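Local atomic coordinates of carboxylesterase (Ferroplasma acidiphilum, PDB entry 3WJ2), a protein that hydrolyses carboxylic esters as a carboxylesterase of the alpha/beta-hydrolase fold, and may, like relatives, also act on lipid esters. Residues 58-63 and 127-132; 64-69 and 112-117; 78-83 and 150-155. All blocks are in the same frame, centred on the assembly; numbering follows the deposited sequence.

Interaction 1 of 3, residues 58-63 and 127-132; sequences IKLDGR and FNDAYD
A salt-bridge network joins the hairpin turn at the edge of the alpha/beta-hydrolase sheet to helix 125-139, with Arg63 at its centre between Asp129 and Asp132, one helical turn apart. The type II turn from Leu60 to Arg63 links the two outermost strands on this side of the sheet. Arg63 meets Asp129 side-on: NE lies 2.8 Å from Asp129 OD1, nearly in line with the C-O bond, and NH1 reaches the same oxygen on its anti lone pair at 3.0 Å. Arg63 NH1 also donates to Asp132 OD2 at 2.8 Å, where the carboxylate plane stands 67° from the guanidinium. A bend at chi2 (-77°) turns the arginine chain over Leu60, whose CD1 sits 3.7 Å above one guanidinium face, near its rim. Leu60 CD2 packs 4.0 Å from Asp132 CB. Arg63 NH2 donates to Asp61 O at 2.9 Å within the turn, and a water bridges NH2 and Asp132 OD2. Asp129 OD2 has a second cationic partner, Arg116. With acceptors set around the guanidinium edge, rotation of the group is restrained, and Arg63 would be expected to favour the ionised form of both aspartates, with Arg116 adding to the effect at Asp129.

Interaction 2 of 3, residues 64-69 and 112-117; sequences TLNARM and SIEYRL
Leu65 and Ile113 meet obliquely on one face of the mixed alpha/beta-hydrolase sheet, where antiparallel strand 63-71 joins strand 109-113. Leu65 CD1 touches Ile113 CG2 at 3.8 Å, the methyl being brought there because CG2 of Ile113 is anti to its own backbone nitrogen while CG1 takes the position beside it (chi1 -64°). The other branch, Leu65 CD2, rests 3.6 Å from the carbonyl oxygen Glu114 O. Ala67, the non-hydrogen-bonded partner of Ile113, adds its CB to the same face, which helix 125-139 packs against through Ser133 and Asp129. On the opposite face, Asn66 and Glu114 run side by side and point the same way, their amide and carboxylate planes 63° apart; CB of Asn66 lies 3.6 Å from Glu114 OE1. Glu114 OE2 accepts from the backbone N of Ile92. Arg68 and Ser112 form a hydrogen-bonded pair, but the arginine side chain leads away to Glu93, Asp55 and Asp96. Beyond this pair the strands stay joined through Glu114 N, which donates to Asn66 O at 2.9 Å. Where they begin to part, a water accepts from Asn66 N and donates to Glu114 OE1, 3.0 Å away.

Interaction 3 of 3, residues 78-83 and 150-155; sequences AILYYH and IGVAGD
Tyr81 reaches along strand 150-155 and donates its OH to Asp155 OD1 at 2.7 Å, on the anti side of the carboxylate and 25° out of its plane. Ring and carboxylate are nearly coplanar, 21° apart, and the oxygen lies at the ring edge. With CG of Tyr81 swung opposite the backbone nitrogen (chi1 -164°), the ring lies over the neighbouring strand: Gly154 CA makes a CH-pi contact with one face, 4.0 Å from the centroid, and Ala153 CB meets CD1 at 3.7 Å. Ala153 CB is also pressed tightly against Ile79 CG2, at 3.5 Å. Gly151 leaves room for the Ile79 CD1 methyl, which a CB there would strike. A phenylalanine in place of Tyr81 would keep the ring packing but would probably leave Asp155 OD1 without this donor and its carboxylate less firmly oriented. On the other sheet face, Leu80 CG packs on Ile150 CG2 at 3.7 Å, under helix 125-139. Backbone bonds set the parallel register, among them Leu80 N to Gly151 O at 2.9 Å. Further out, Tyr95 OH binds Asp155 OD2 and Tyr98 OH bonds to that of Tyr81. These parallel central strands are the core of the alpha/beta-hydrolase fold, and Gly154 and Asp155 open a GxSxG sequence, consistent with the nucleophile elbow of this fold.

How the interactions relate
The three contacts step inward across one mixed sheet, from edge hairpin to parallel centre. Centres of interactions 1 and 2 lie about 9 Å apart, 2 and 3 about 11 Å, 1 and 3 about 15 Å. Strand 109-113 lies between strands 63-71 and 78-82, so interaction 2 couples the antiparallel edge to the core. Along the chain interaction 2 nests inside the loop of interaction 1, while interaction 3 crosses both. Helix 125-139, a partner in interaction 1, also touches Leu65 and Ile113 of interaction 2 and Tyr82 of interaction 3. Tyr115 OH, 2.7 Å from His83 O, ties the turn after strand 109-113 to the end of strand 78-82, beside the strand entering the probable nucleophile elbow.

Interaction 1 of 3, residues 58-63 and 127-132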
ATOM      1  N   ILE B  58      13.354  -2.675  42.713  1.00 16.74           N
ATOM      2  CA  ILE B  58      11.926  -3.019  42.750  1.00 16.96           C
ATOM      3  C   ILE B  58      11.900  -4.445  43.243  1.00 17.74           C
ATOM      4  O   ILE B  58      12.268  -5.356  42.531  1.00 17.51           O
ATOM      5  CB  ILE B  58      11.291  -2.960  41.261  1.00 18.68           C
ATOM      6  CG1 ILE B  58      11.512  -1.581  40.615  1.00 18.57           C
ATOM      7  CG2 ILE B  58       9.777  -3.208  41.262  1.00 16.84           C
ATOM      8  CD1 ILE B  58      11.139  -0.435  41.471  1.00 20.42           C
ATOM      9  N   LYS B  59      11.471  -4.610  44.475  1.00 18.30           N
ATOM     10  CA  LYS B  59      11.556  -5.922  45.171  1.00 19.84           C
ATOM     11  C   LYS B  59      10.323  -6.769  44.921  1.00 19.02           C
ATOM     12  O   LYS B  59       9.376  -6.761  45.698  1.00 20.58           O
ATOM     13  CB  LYS B  59      11.779  -5.675  46.688  1.00 20.45           C
ATOM     14  CG  LYS B  59      12.281  -6.953  47.315  1.00 28.62           C
ATOM     15  CD  LYS B  59      12.144  -6.922  48.849  1.00 36.07           C
ATOM     16  CE  LYS B  59      12.737  -8.229  49.400  1.00 39.05           C
ATOM     17  NZ  LYS B  59      12.765  -9.339  48.316  1.00 39.76           N
ATOM     18  N   LEU B  60      10.270  -7.425  43.749  1.00 17.10           N
ATOM     19  CA  LEU B  60       9.098  -8.209  43.396  1.00 14.84           C
ATOM     20  C   LEU B  60       9.232  -9.625  44.057  1.00 17.38           C
ATOM     21  O   LEU B  60      10.267  -9.932  44.677  1.00 18.77           O
ATOM     22  CB  LEU B  60       9.117  -8.407  41.858  1.00 14.24           C
ATOM     23  CG  LEU B  60       9.024  -7.053  41.107  1.00 13.18           C
ATOM     24  CD1 LEU B  60       8.969  -7.325  39.643  1.00 12.94           C
ATOM     25  CD2 LEU B  60       7.688  -6.360  41.511  1.00 15.36           C
ATOM     26  N   ASP B  61       8.195 -10.414  43.931  1.00 16.21           N
ATOM     27  CA  ASP B  61       8.245 -11.800  44.461  1.00 15.39           C
ATOM     28  C   ASP B  61       9.231 -12.661  43.706  1.00 17.37           C
ATOM     29  O   ASP B  61       9.090 -12.858  42.482  1.00 17.37           O
ATOM     30  CB  ASP B  61       6.814 -12.417  44.503  1.00 17.24           C
ATOM     31  CG  ASP B  61       5.844 -11.613  45.443  1.00 16.91           C
ATOM     32  OD1 ASP B  61       6.389 -10.718  46.244  1.00 24.81           O
ATOM     33  OD2 ASP B  61       4.620 -11.908  45.348  1.00 22.00           O
ATOM     34  N   GLY B  62      10.287 -13.138  44.393  1.00 19.00           N
ATOM     35  CA  GLY B  62      11.211 -14.016  43.663  1.00 20.02           C
ATOM     36  C   GLY B  62      12.325 -13.364  42.876  1.00 18.93           C
ATOM     37  O   GLY B  62      13.160 -14.091  42.349  1.00 21.55           O
ATOM     38  N   ARG B  63      12.339 -12.013  42.691  1.00 16.64           N
ATOM     39  CA  ARG B  63      13.380 -11.377  41.928  1.00 16.09           C
ATOM     40  C   ARG B  63      13.293  -9.886  42.184  1.00 15.90           C
ATOM     41  O   ARG B  63      12.242  -9.390  42.475  1.00 18.34           O
ATOM     42  CB  ARG B  63      13.244 -11.678  40.380  1.00 16.27           C
ATOM     43  CG  ARG B  63      12.118 -10.906  39.640  1.00 15.59           C
ATOM     44  CD  ARG B  63      10.729 -11.547  39.937  1.00 14.12           C
ATOM     45  NE  ARG B  63       9.741 -11.011  38.987  1.00 12.26           N
ATOM     46  CZ  ARG B  63       8.416 -11.066  39.123  1.00 13.39           C
ATOM     47  NH1 ARG B  63       7.625 -10.644  38.106  1.00 12.38           N
ATOM     48  NH2 ARG B  63       7.828 -11.554  40.259  1.00 13.30           N
ATOM     49  N   PHE B 127       7.247 -10.366  30.809  1.00 12.37           N
ATOM     50  CA  PHE B 127       5.856  -9.911  30.929  1.00 10.86           C
ATOM     51  C   PHE B 127       5.435  -9.780  32.410  1.00 11.04           C
ATOM     52  O   PHE B 127       4.802  -8.798  32.805  1.00 10.81           O
ATOM     53  CB  PHE B 127       4.938 -10.931  30.174  1.00 12.72           C
ATOM     54  CG  PHE B 127       3.501 -10.703  30.486  1.00 11.17           C
ATOM     55  CD1 PHE B 127       2.791  -9.611  29.992  1.00 13.04           C
ATOM     56  CD2 PHE B 127       2.897 -11.555  31.443  1.00 12.62           C
ATOM     57  CE1 PHE B 127       1.445  -9.392  30.386  1.00 14.47           C
ATOM     58  CE2 PHE B 127       1.561 -11.314  31.858  1.00 14.95           C
ATOM     59  CZ  PHE B 127       0.832 -10.226  31.338  1.00 14.00           C
ATOM     60  N   ASN B 128       5.700 -10.828  33.220  1.00 10.57           N
ATOM     61  CA  ASN B 128       5.380 -10.766  34.623  1.00 11.89           C
ATOM     62  C   ASN B 128       6.156  -9.635  35.321  1.00 12.05           C
ATOM     63  O   ASN B 128       5.618  -9.005  36.220  1.00 13.69           O
ATOM     64  CB  ASN B 128       5.725 -12.119  35.281  1.00 13.37           C
ATOM     65  CG  ASN B 128       4.721 -13.228  34.912  1.00 14.25           C
ATOM     66  OD1 ASN B 128       3.557 -12.960  34.464  1.00 19.04           O
ATOM     67  ND2 ASN B 128       5.168 -14.497  35.104  1.00 18.18           N
ATOM     68  N   ASP B 129       7.396  -9.374  34.874  1.00 11.28           N
ATOM     69  CA  ASP B 129       8.134  -8.264  35.420  1.00  9.94           C
ATOM     70  C   ASP B 129       7.426  -6.923  35.139  1.00  9.88           C
ATOM     71  O   ASP B 129       7.368  -6.017  35.999  1.00 10.58           O
ATOM     72  CB  ASP B 129       9.546  -8.249  34.871  1.00 11.37           C
ATOM     73  CG  ASP B 129      10.374  -9.378  35.351  1.00 11.39           C
ATOM     74  OD1 ASP B 129       9.970 -10.115  36.295  1.00 13.24           O
ATOM     75  OD2 ASP B 129      11.470  -9.597  34.788  1.00 10.60           O
ATOM     76  N   ALA B 130       6.963  -6.734  33.925  1.00 10.51           N
ATOM     77  CA  ALA B 130       6.239  -5.517  33.524  1.00 11.53           C
ATOM     78  C   ALA B 130       4.924  -5.361  34.319  1.00 10.30           C
ATOM     79  O   ALA B 130       4.681  -4.327  34.955  1.00 10.96           O
ATOM     80  CB  ALA B 130       6.059  -5.497  31.942  1.00 10.59           C
ATOM     81  N   TYR B 131       4.098  -6.434  34.352  1.00 11.50           N
ATOM     82  CA  TYR B 131       2.844  -6.356  35.073  1.00 11.94           C
ATOM     83  C   TYR B 131       3.017  -6.206  36.555  1.00 12.31           C
ATOM     84  O   TYR B 131       2.387  -5.303  37.178  1.00 12.54           O
ATOM     85  CB  TYR B 131       2.107  -7.641  34.802  1.00 11.29           C
ATOM     86  CG  TYR B 131       0.763  -7.759  35.550  1.00 14.26           C
ATOM     87  CD1 TYR B 131      -0.395  -7.221  35.001  1.00 15.31           C
ATOM     88  CD2 TYR B 131       0.680  -8.465  36.783  1.00 18.17           C
ATOM     89  CE1 TYR B 131      -1.646  -7.370  35.638  1.00 18.19           C
ATOM     90  CE2 TYR B 131      -0.598  -8.639  37.431  1.00 19.48           C
ATOM     91  CZ  TYR B 131      -1.713  -8.071  36.838  1.00 21.04           C
ATOM     92  OH  TYR B 131      -2.992  -8.197  37.414  1.00 20.76           O
ATOM     93  N   ASP B 132       3.933  -7.004  37.103  1.00 11.27           N
ATOM     94  CA  ASP B 132       4.192  -6.918  38.551  1.00 12.57           C
ATOM     95  C   ASP B 132       4.830  -5.590  38.931  1.00 12.76           C
ATOM     96  O   ASP B 132       4.458  -5.038  40.006  1.00 13.59           O
ATOM     97  CB  ASP B 132       5.047  -8.093  39.022  1.00 11.62           C
ATOM     98  CG  ASP B 132       4.293  -9.413  38.982  1.00 17.50           C
ATOM     99  OD1 ASP B 132       3.012  -9.495  38.963  1.00 16.58           O
ATOM    100  OD2 ASP B 132       4.995 -10.440  39.024  1.00 17.96           O
TER
HETATM  101  O   HOH W   1       4.986 -12.295  41.035  1.00 22.05           O

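Interaction 2 of 3, residues 64-69 and 112-117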
ATOM      1  N   THR B  64      14.445  -9.226  42.086  1.00 17.45           N
ATOM      2  CA  THR B  64      14.508  -7.769  42.234  1.00 16.62           C
ATOM      3  C   THR B  64      14.972  -7.176  40.881  1.00 16.96           C
ATOM      4  O   THR B  64      15.867  -7.734  40.211  1.00 19.22           O
ATOM      5  CB  THR B  64      15.572  -7.476  43.322  1.00 18.79           C
ATOM      6  OG1 THR B  64      15.064  -8.029  44.556  1.00 19.93           O
ATOM      7  CG2 THR B  64      15.809  -6.009  43.433  1.00 18.27           C
ATOM      8  N   LEU B  65      14.308  -6.077  40.481  1.00 17.03           N
ATOM      9  CA  LEU B  65      14.668  -5.428  39.226  1.00 16.26           C
ATOM     10  C   LEU B  65      15.329  -4.086  39.562  1.00 15.48           C
ATOM     11  O   LEU B  65      14.860  -3.367  40.490  1.00 17.77           O
ATOM     12  CB  LEU B  65      13.397  -5.041  38.455  1.00 16.92           C
ATOM     13  CG  LEU B  65      12.478  -6.272  38.259  1.00 15.17           C
ATOM     14  CD1 LEU B  65      11.263  -5.810  37.381  1.00 17.85           C
ATOM     15  CD2 LEU B  65      13.092  -7.508  37.581  1.00 17.24           C
ATOM     16  N   ASN B  66      16.261  -3.707  38.718  1.00 16.52           N
ATOM     17  CA  ASN B  66      16.725  -2.312  38.772  1.00 17.77           C
ATOM     18  C   ASN B  66      15.693  -1.381  38.146  1.00 17.60           C
ATOM     19  O   ASN B  66      15.007  -1.747  37.160  1.00 16.31           O
ATOM     20  CB  ASN B  66      18.040  -2.091  38.035  1.00 16.44           C
ATOM     21  CG  ASN B  66      19.220  -2.780  38.680  1.00 23.38           C
ATOM     22  OD1 ASN B  66      20.146  -3.307  38.001  1.00 31.21           O
ATOM     23  ND2 ASN B  66      19.236  -2.742  39.959  1.00 19.17           N
ATOM     24  N   ALA B  67      15.571  -0.152  38.671  1.00 16.98           N
ATOM     25  CA  ALA B  67      14.746   0.933  38.050  1.00 15.74           C
ATOM     26  C   ALA B  67      15.430   2.257  38.217  1.00 16.82           C
ATOM     27  O   ALA B  67      16.088   2.474  39.265  1.00 18.01           O
ATOM     28  CB  ALA B  67      13.413   1.002  38.609  1.00 15.37           C
ATOM     29  N   ARG B  68      15.393   3.099  37.194  1.00 14.36           N
ATOM     30  CA  ARG B  68      15.933   4.464  37.329  1.00 15.23           C
ATOM     31  C   ARG B  68      14.836   5.457  37.105  1.00 16.17           C
ATOM     32  O   ARG B  68      14.181   5.441  36.021  1.00 15.73           O
ATOM     33  CB  ARG B  68      17.132   4.682  36.407  1.00 17.15           C
ATOM     34  CG  ARG B  68      17.696   6.077  36.477  1.00 13.44           C
ATOM     35  CD  ARG B  68      18.993   6.203  35.741  1.00 12.16           C
ATOM     36  NE  ARG B  68      20.073   5.390  36.369  1.00 18.71           N
ATOM     37  CZ  ARG B  68      21.224   4.993  35.808  1.00 21.77           C
ATOM     38  NH1 ARG B  68      21.560   5.284  34.515  1.00 18.62           N
ATOM     39  NH2 ARG B  68      22.066   4.241  36.553  1.00 24.59           N
ATOM     40  N   MET B  69      14.677   6.404  38.035  1.00 15.37           N
ATOM     41  CA  MET B  69      13.683   7.430  37.975  1.00 15.10           C
ATOM     42  C   MET B  69      14.303   8.777  37.549  1.00 16.99           C
ATOM     43  O   MET B  69      15.395   9.148  38.020  1.00 18.44           O
ATOM     44  CB  MET B  69      13.065   7.601  39.357  1.00 17.50           C
ATOM     45  CG  MET B  69      11.934   8.494  39.417  1.00 22.02           C
ATOM     46  SD  MET B  69      12.213  10.259  39.321  1.00 40.92           S
ATOM     47  CE  MET B  69      13.440  10.779  40.617  1.00 33.99           C
ATOM     48  N   SER B 112      12.462   4.016  34.370  1.00 11.89           N
ATOM     49  CA  SER B 112      12.917   3.023  33.401  1.00 13.53           C
ATOM     50  C   SER B 112      13.203   1.732  34.128  1.00 14.16           C
ATOM     51  O   SER B 112      14.018   1.662  35.090  1.00 14.18           O
ATOM     52  CB  SER B 112      14.145   3.614  32.683  1.00 12.52           C
ATOM     53  OG  SER B 112      14.709   2.603  31.835  1.00 14.34           O
ATOM     54  N   ILE B 113      12.482   0.663  33.749  1.00 10.44           N
ATOM     55  CA  ILE B 113      12.560  -0.607  34.488  1.00 12.02           C
ATOM     56  C   ILE B 113      13.295  -1.691  33.751  1.00 11.38           C
ATOM     57  O   ILE B 113      13.080  -1.932  32.545  1.00 12.68           O
ATOM     58  CB  ILE B 113      11.130  -1.101  34.829  1.00 13.13           C
ATOM     59  CG1 ILE B 113      10.471  -0.095  35.783  1.00 15.95           C
ATOM     60  CG2 ILE B 113      11.140  -2.488  35.477  1.00 15.09           C
ATOM     61  CD1 ILE B 113       8.947  -0.138  35.691  1.00 19.01           C
ATOM     62  N   GLU B 114      14.252  -2.298  34.446  1.00 12.74           N
ATOM     63  CA  GLU B 114      15.012  -3.420  33.882  1.00 13.89           C
ATOM     64  C   GLU B 114      14.361  -4.759  34.098  1.00 16.67           C
ATOM     65  O   GLU B 114      14.738  -5.511  35.054  1.00 18.45           O
ATOM     66  CB  GLU B 114      16.472  -3.519  34.427  1.00 18.42           C
ATOM     67  CG  GLU B 114      17.384  -2.831  33.566  1.00 19.92           C
ATOM     68  CD  GLU B 114      18.823  -2.886  34.091  1.00 20.94           C
ATOM     69  OE1 GLU B 114      19.188  -3.639  35.053  1.00 24.91           O
ATOM     70  OE2 GLU B 114      19.536  -2.046  33.559  1.00 17.59           O
ATOM     71  N   TYR B 115      13.490  -5.169  33.165  1.00 13.25           N
ATOM     72  CA  TYR B 115      12.934  -6.535  33.230  1.00 12.68           C
ATOM     73  C   TYR B 115      13.912  -7.580  32.796  1.00 12.92           C
ATOM     74  O   TYR B 115      14.979  -7.247  32.242  1.00 14.75           O
ATOM     75  CB  TYR B 115      11.673  -6.575  32.304  1.00 12.48           C
ATOM     76  CG  TYR B 115      11.975  -6.180  30.837  1.00  8.51           C
ATOM     77  CD1 TYR B 115      12.407  -7.172  29.903  1.00 11.97           C
ATOM     78  CD2 TYR B 115      11.865  -4.816  30.425  1.00  9.32           C
ATOM     79  CE1 TYR B 115      12.655  -6.759  28.589  1.00  8.75           C
ATOM     80  CE2 TYR B 115      12.054  -4.462  29.077  1.00  8.00           C
ATOM     81  CZ  TYR B 115      12.464  -5.448  28.221  1.00  7.86           C
ATOM     82  OH  TYR B 115      12.759  -5.202  26.890  1.00 12.59           O
ATOM     83  N   ARG B 116      13.608  -8.827  33.106  1.00 11.08           N
ATOM     84  CA  ARG B 116      14.562  -9.969  32.866  1.00 11.55           C
ATOM     85  C   ARG B 116      14.546 -10.306  31.364  1.00 13.43           C
ATOM     86  O   ARG B 116      13.484 -10.258  30.670  1.00 12.52           O
ATOM     87  CB  ARG B 116      14.187 -11.148  33.727  1.00 12.27           C
ATOM     88  CG  ARG B 116      14.493 -10.790  35.228  1.00 14.58           C
ATOM     89  CD  ARG B 116      13.955 -11.904  36.164  1.00 15.57           C
ATOM     90  NE  ARG B 116      12.498 -12.007  36.021  1.00 14.00           N
ATOM     91  CZ  ARG B 116      11.724 -12.976  36.505  1.00 12.64           C
ATOM     92  NH1 ARG B 116      12.387 -13.971  37.167  1.00 16.58           N
ATOM     93  NH2 ARG B 116      10.407 -12.997  36.318  1.00 15.11           N
ATOM     94  N   LEU B 117      15.720 -10.687  30.857  1.00 13.07           N
ATOM     95  CA  LEU B 117      15.918 -10.853  29.441  1.00 12.21           C
ATOM     96  C   LEU B 117      16.091 -12.322  29.064  1.00 12.89           C
ATOM     97  O   LEU B 117      16.555 -13.166  29.813  1.00 14.32           O
ATOM     98  CB  LEU B 117      17.190 -10.060  28.969  1.00 12.41           C
ATOM     99  CG  LEU B 117      17.052  -8.599  29.302  1.00 12.76           C
ATOM    100  CD1 LEU B 117      18.511  -7.936  29.079  1.00 18.44           C
ATOM    101  CD2 LEU B 117      16.004  -7.964  28.401  1.00 15.69           C
TER
HETATM  102  O   HOH W   2      17.570  -5.487  36.838  1.00 24.01           O

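Interaction 3 of 3, residues 78-83 and 150-155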
ATOM      1  N   ALA B  78       3.688   9.844  36.780  1.00 15.23           N
ATOM      2  CA  ALA B  78       4.796   9.073  36.261  1.00 14.26           C
ATOM      3  C   ALA B  78       4.401   8.223  35.091  1.00 14.08           C
ATOM      4  O   ALA B  78       3.250   7.742  35.035  1.00 13.92           O
ATOM      5  CB  ALA B  78       5.387   8.123  37.320  1.00 15.90           C
ATOM      6  N   ILE B  79       5.410   7.946  34.260  1.00 13.83           N
ATOM      7  CA  ILE B  79       5.299   6.852  33.239  1.00 11.15           C
ATOM      8  C   ILE B  79       6.324   5.781  33.599  1.00 12.52           C
ATOM      9  O   ILE B  79       7.491   6.098  33.786  1.00 12.20           O
ATOM     10  CB  ILE B  79       5.608   7.464  31.888  1.00 11.82           C
ATOM     11  CG1 ILE B  79       4.558   8.406  31.385  1.00 13.95           C
ATOM     12  CG2 ILE B  79       5.937   6.363  30.847  1.00 12.48           C
ATOM     13  CD1 ILE B  79       3.131   7.815  31.183  1.00 12.97           C
ATOM     14  N   LEU B  80       5.888   4.518  33.683  1.00 11.26           N
ATOM     15  CA  LEU B  80       6.836   3.403  33.808  1.00 10.17           C
ATOM     16  C   LEU B  80       7.261   3.074  32.377  1.00 11.64           C
ATOM     17  O   LEU B  80       6.380   2.819  31.534  1.00 11.85           O
ATOM     18  CB  LEU B  80       6.209   2.213  34.497  1.00 11.41           C
ATOM     19  CG  LEU B  80       5.419   2.611  35.753  1.00 13.74           C
ATOM     20  CD1 LEU B  80       4.942   1.262  36.376  1.00 14.64           C
ATOM     21  CD2 LEU B  80       6.208   3.454  36.690  1.00 16.63           C
ATOM     22  N   TYR B  81       8.565   3.053  32.125  1.00  9.68           N
ATOM     23  CA  TYR B  81       9.098   2.874  30.751  1.00 11.32           C
ATOM     24  C   TYR B  81       9.780   1.551  30.688  1.00 10.49           C
ATOM     25  O   TYR B  81      10.697   1.228  31.491  1.00 11.61           O
ATOM     26  CB  TYR B  81      10.101   4.015  30.396  1.00 10.35           C
ATOM     27  CG  TYR B  81      10.294   3.990  28.894  1.00 10.43           C
ATOM     28  CD1 TYR B  81       9.381   4.723  28.099  1.00  8.64           C
ATOM     29  CD2 TYR B  81      11.298   3.202  28.334  1.00 10.22           C
ATOM     30  CE1 TYR B  81       9.500   4.683  26.693  1.00  9.63           C
ATOM     31  CE2 TYR B  81      11.372   3.111  26.882  1.00 11.72           C
ATOM     32  CZ  TYR B  81      10.439   3.830  26.132  1.00  8.71           C
ATOM     33  OH  TYR B  81      10.489   3.727  24.755  1.00 11.39           O
ATOM     34  N   TYR B  82       9.424   0.734  29.698  1.00  8.47           N
ATOM     35  CA  TYR B  82      10.070  -0.546  29.485  1.00 10.09           C
ATOM     36  C   TYR B  82      10.821  -0.533  28.165  1.00 10.71           C
ATOM     37  O   TYR B  82      10.295  -0.382  27.058  1.00  9.65           O
ATOM     38  CB  TYR B  82       9.024  -1.757  29.451  1.00 10.20           C
ATOM     39  CG  TYR B  82       8.175  -1.752  30.732  1.00 10.25           C
ATOM     40  CD1 TYR B  82       8.609  -2.396  31.837  1.00 11.06           C
ATOM     41  CD2 TYR B  82       6.940  -0.991  30.785  1.00 11.62           C
ATOM     42  CE1 TYR B  82       7.915  -2.295  33.054  1.00  9.33           C
ATOM     43  CE2 TYR B  82       6.236  -0.928  31.985  1.00 12.39           C
ATOM     44  CZ  TYR B  82       6.717  -1.635  33.074  1.00 11.51           C
ATOM     45  OH  TYR B  82       6.090  -1.559  34.304  1.00 12.81           O
ATOM     46  N   HIS B  83      12.160  -0.641  28.271  1.00 10.40           N
ATOM     47  CA  HIS B  83      12.990  -0.408  27.062  1.00 10.96           C
ATOM     48  C   HIS B  83      12.817  -1.524  26.036  1.00  9.46           C
ATOM     49  O   HIS B  83      12.300  -2.649  26.323  1.00 10.30           O
ATOM     50  CB  HIS B  83      14.519  -0.463  27.522  1.00 11.03           C
ATOM     51  CG  HIS B  83      14.997  -1.810  28.012  1.00  9.36           C
ATOM     52  ND1 HIS B  83      15.462  -2.811  27.181  1.00 11.59           N
ATOM     53  CD2 HIS B  83      15.119  -2.285  29.267  1.00 10.74           C
ATOM     54  CE1 HIS B  83      15.790  -3.849  27.920  1.00 11.39           C
ATOM     55  NE2 HIS B  83      15.579  -3.548  29.186  1.00 11.54           N
ATOM     56  N   ILE B 150      -0.296   7.103  37.066  1.00 16.18           N
ATOM     57  CA  ILE B 150       0.804   6.287  36.479  1.00 13.49           C
ATOM     58  C   ILE B 150       0.360   5.697  35.187  1.00 13.52           C
ATOM     59  O   ILE B 150      -0.684   4.995  35.164  1.00 14.02           O
ATOM     60  CB  ILE B 150       1.175   5.200  37.477  1.00 14.75           C
ATOM     61  CG1 ILE B 150       1.616   5.858  38.827  1.00 16.63           C
ATOM     62  CG2 ILE B 150       2.339   4.339  36.922  1.00 15.96           C
ATOM     63  CD1 ILE B 150       1.871   4.804  39.897  1.00 20.23           C
ATOM     64  N   GLY B 151       1.158   5.962  34.130  1.00 12.99           N
ATOM     65  CA  GLY B 151       0.945   5.280  32.789  1.00 12.55           C
ATOM     66  C   GLY B 151       2.130   4.368  32.529  1.00 11.75           C
ATOM     67  O   GLY B 151       3.036   4.238  33.334  1.00 11.75           O
ATOM     68  N   VAL B 152       2.007   3.684  31.407  1.00 10.44           N
ATOM     69  CA  VAL B 152       3.076   2.758  30.995  1.00 10.05           C
ATOM     70  C   VAL B 152       3.451   3.037  29.576  1.00 10.44           C
ATOM     71  O   VAL B 152       2.655   3.552  28.802  1.00 10.95           O
ATOM     72  CB  VAL B 152       2.712   1.277  31.161  1.00  9.22           C
ATOM     73  CG1 VAL B 152       2.507   0.950  32.671  1.00 11.40           C
ATOM     74  CG2 VAL B 152       1.415   0.881  30.362  1.00 10.14           C
ATOM     75  N   ALA B 153       4.713   2.702  29.242  1.00  9.49           N
ATOM     76  CA  ALA B 153       5.200   3.048  27.894  1.00  9.10           C
ATOM     77  C   ALA B 153       6.340   2.138  27.532  1.00  7.06           C
ATOM     78  O   ALA B 153       6.954   1.541  28.436  1.00  9.75           O
ATOM     79  CB  ALA B 153       5.669   4.489  27.927  1.00 11.37           C
ATOM     80  N   GLY B 154       6.639   2.061  26.260  1.00  7.62           N
ATOM     81  CA  GLY B 154       7.896   1.300  25.866  1.00  7.19           C
ATOM     82  C   GLY B 154       8.119   1.438  24.355  1.00  6.91           C
ATOM     83  O   GLY B 154       7.350   2.119  23.701  1.00  9.01           O
ATOM     84  N   ASP B 155       9.230   0.897  23.921  1.00  8.11           N
ATOM     85  CA  ASP B 155       9.497   0.778  22.481  1.00  8.73           C
ATOM     86  C   ASP B 155       9.822  -0.609  22.137  1.00  9.16           C
ATOM     87  O   ASP B 155      10.409  -1.357  22.866  1.00 10.11           O
ATOM     88  CB  ASP B 155      10.661   1.724  22.100  1.00  9.08           C
ATOM     89  CG  ASP B 155      11.961   1.409  22.803  1.00 11.38           C
ATOM     90  OD1 ASP B 155      12.052   1.605  24.042  1.00 12.10           O
ATOM     91  OD2 ASP B 155      12.918   0.861  22.185  1.00 12.72           O
TER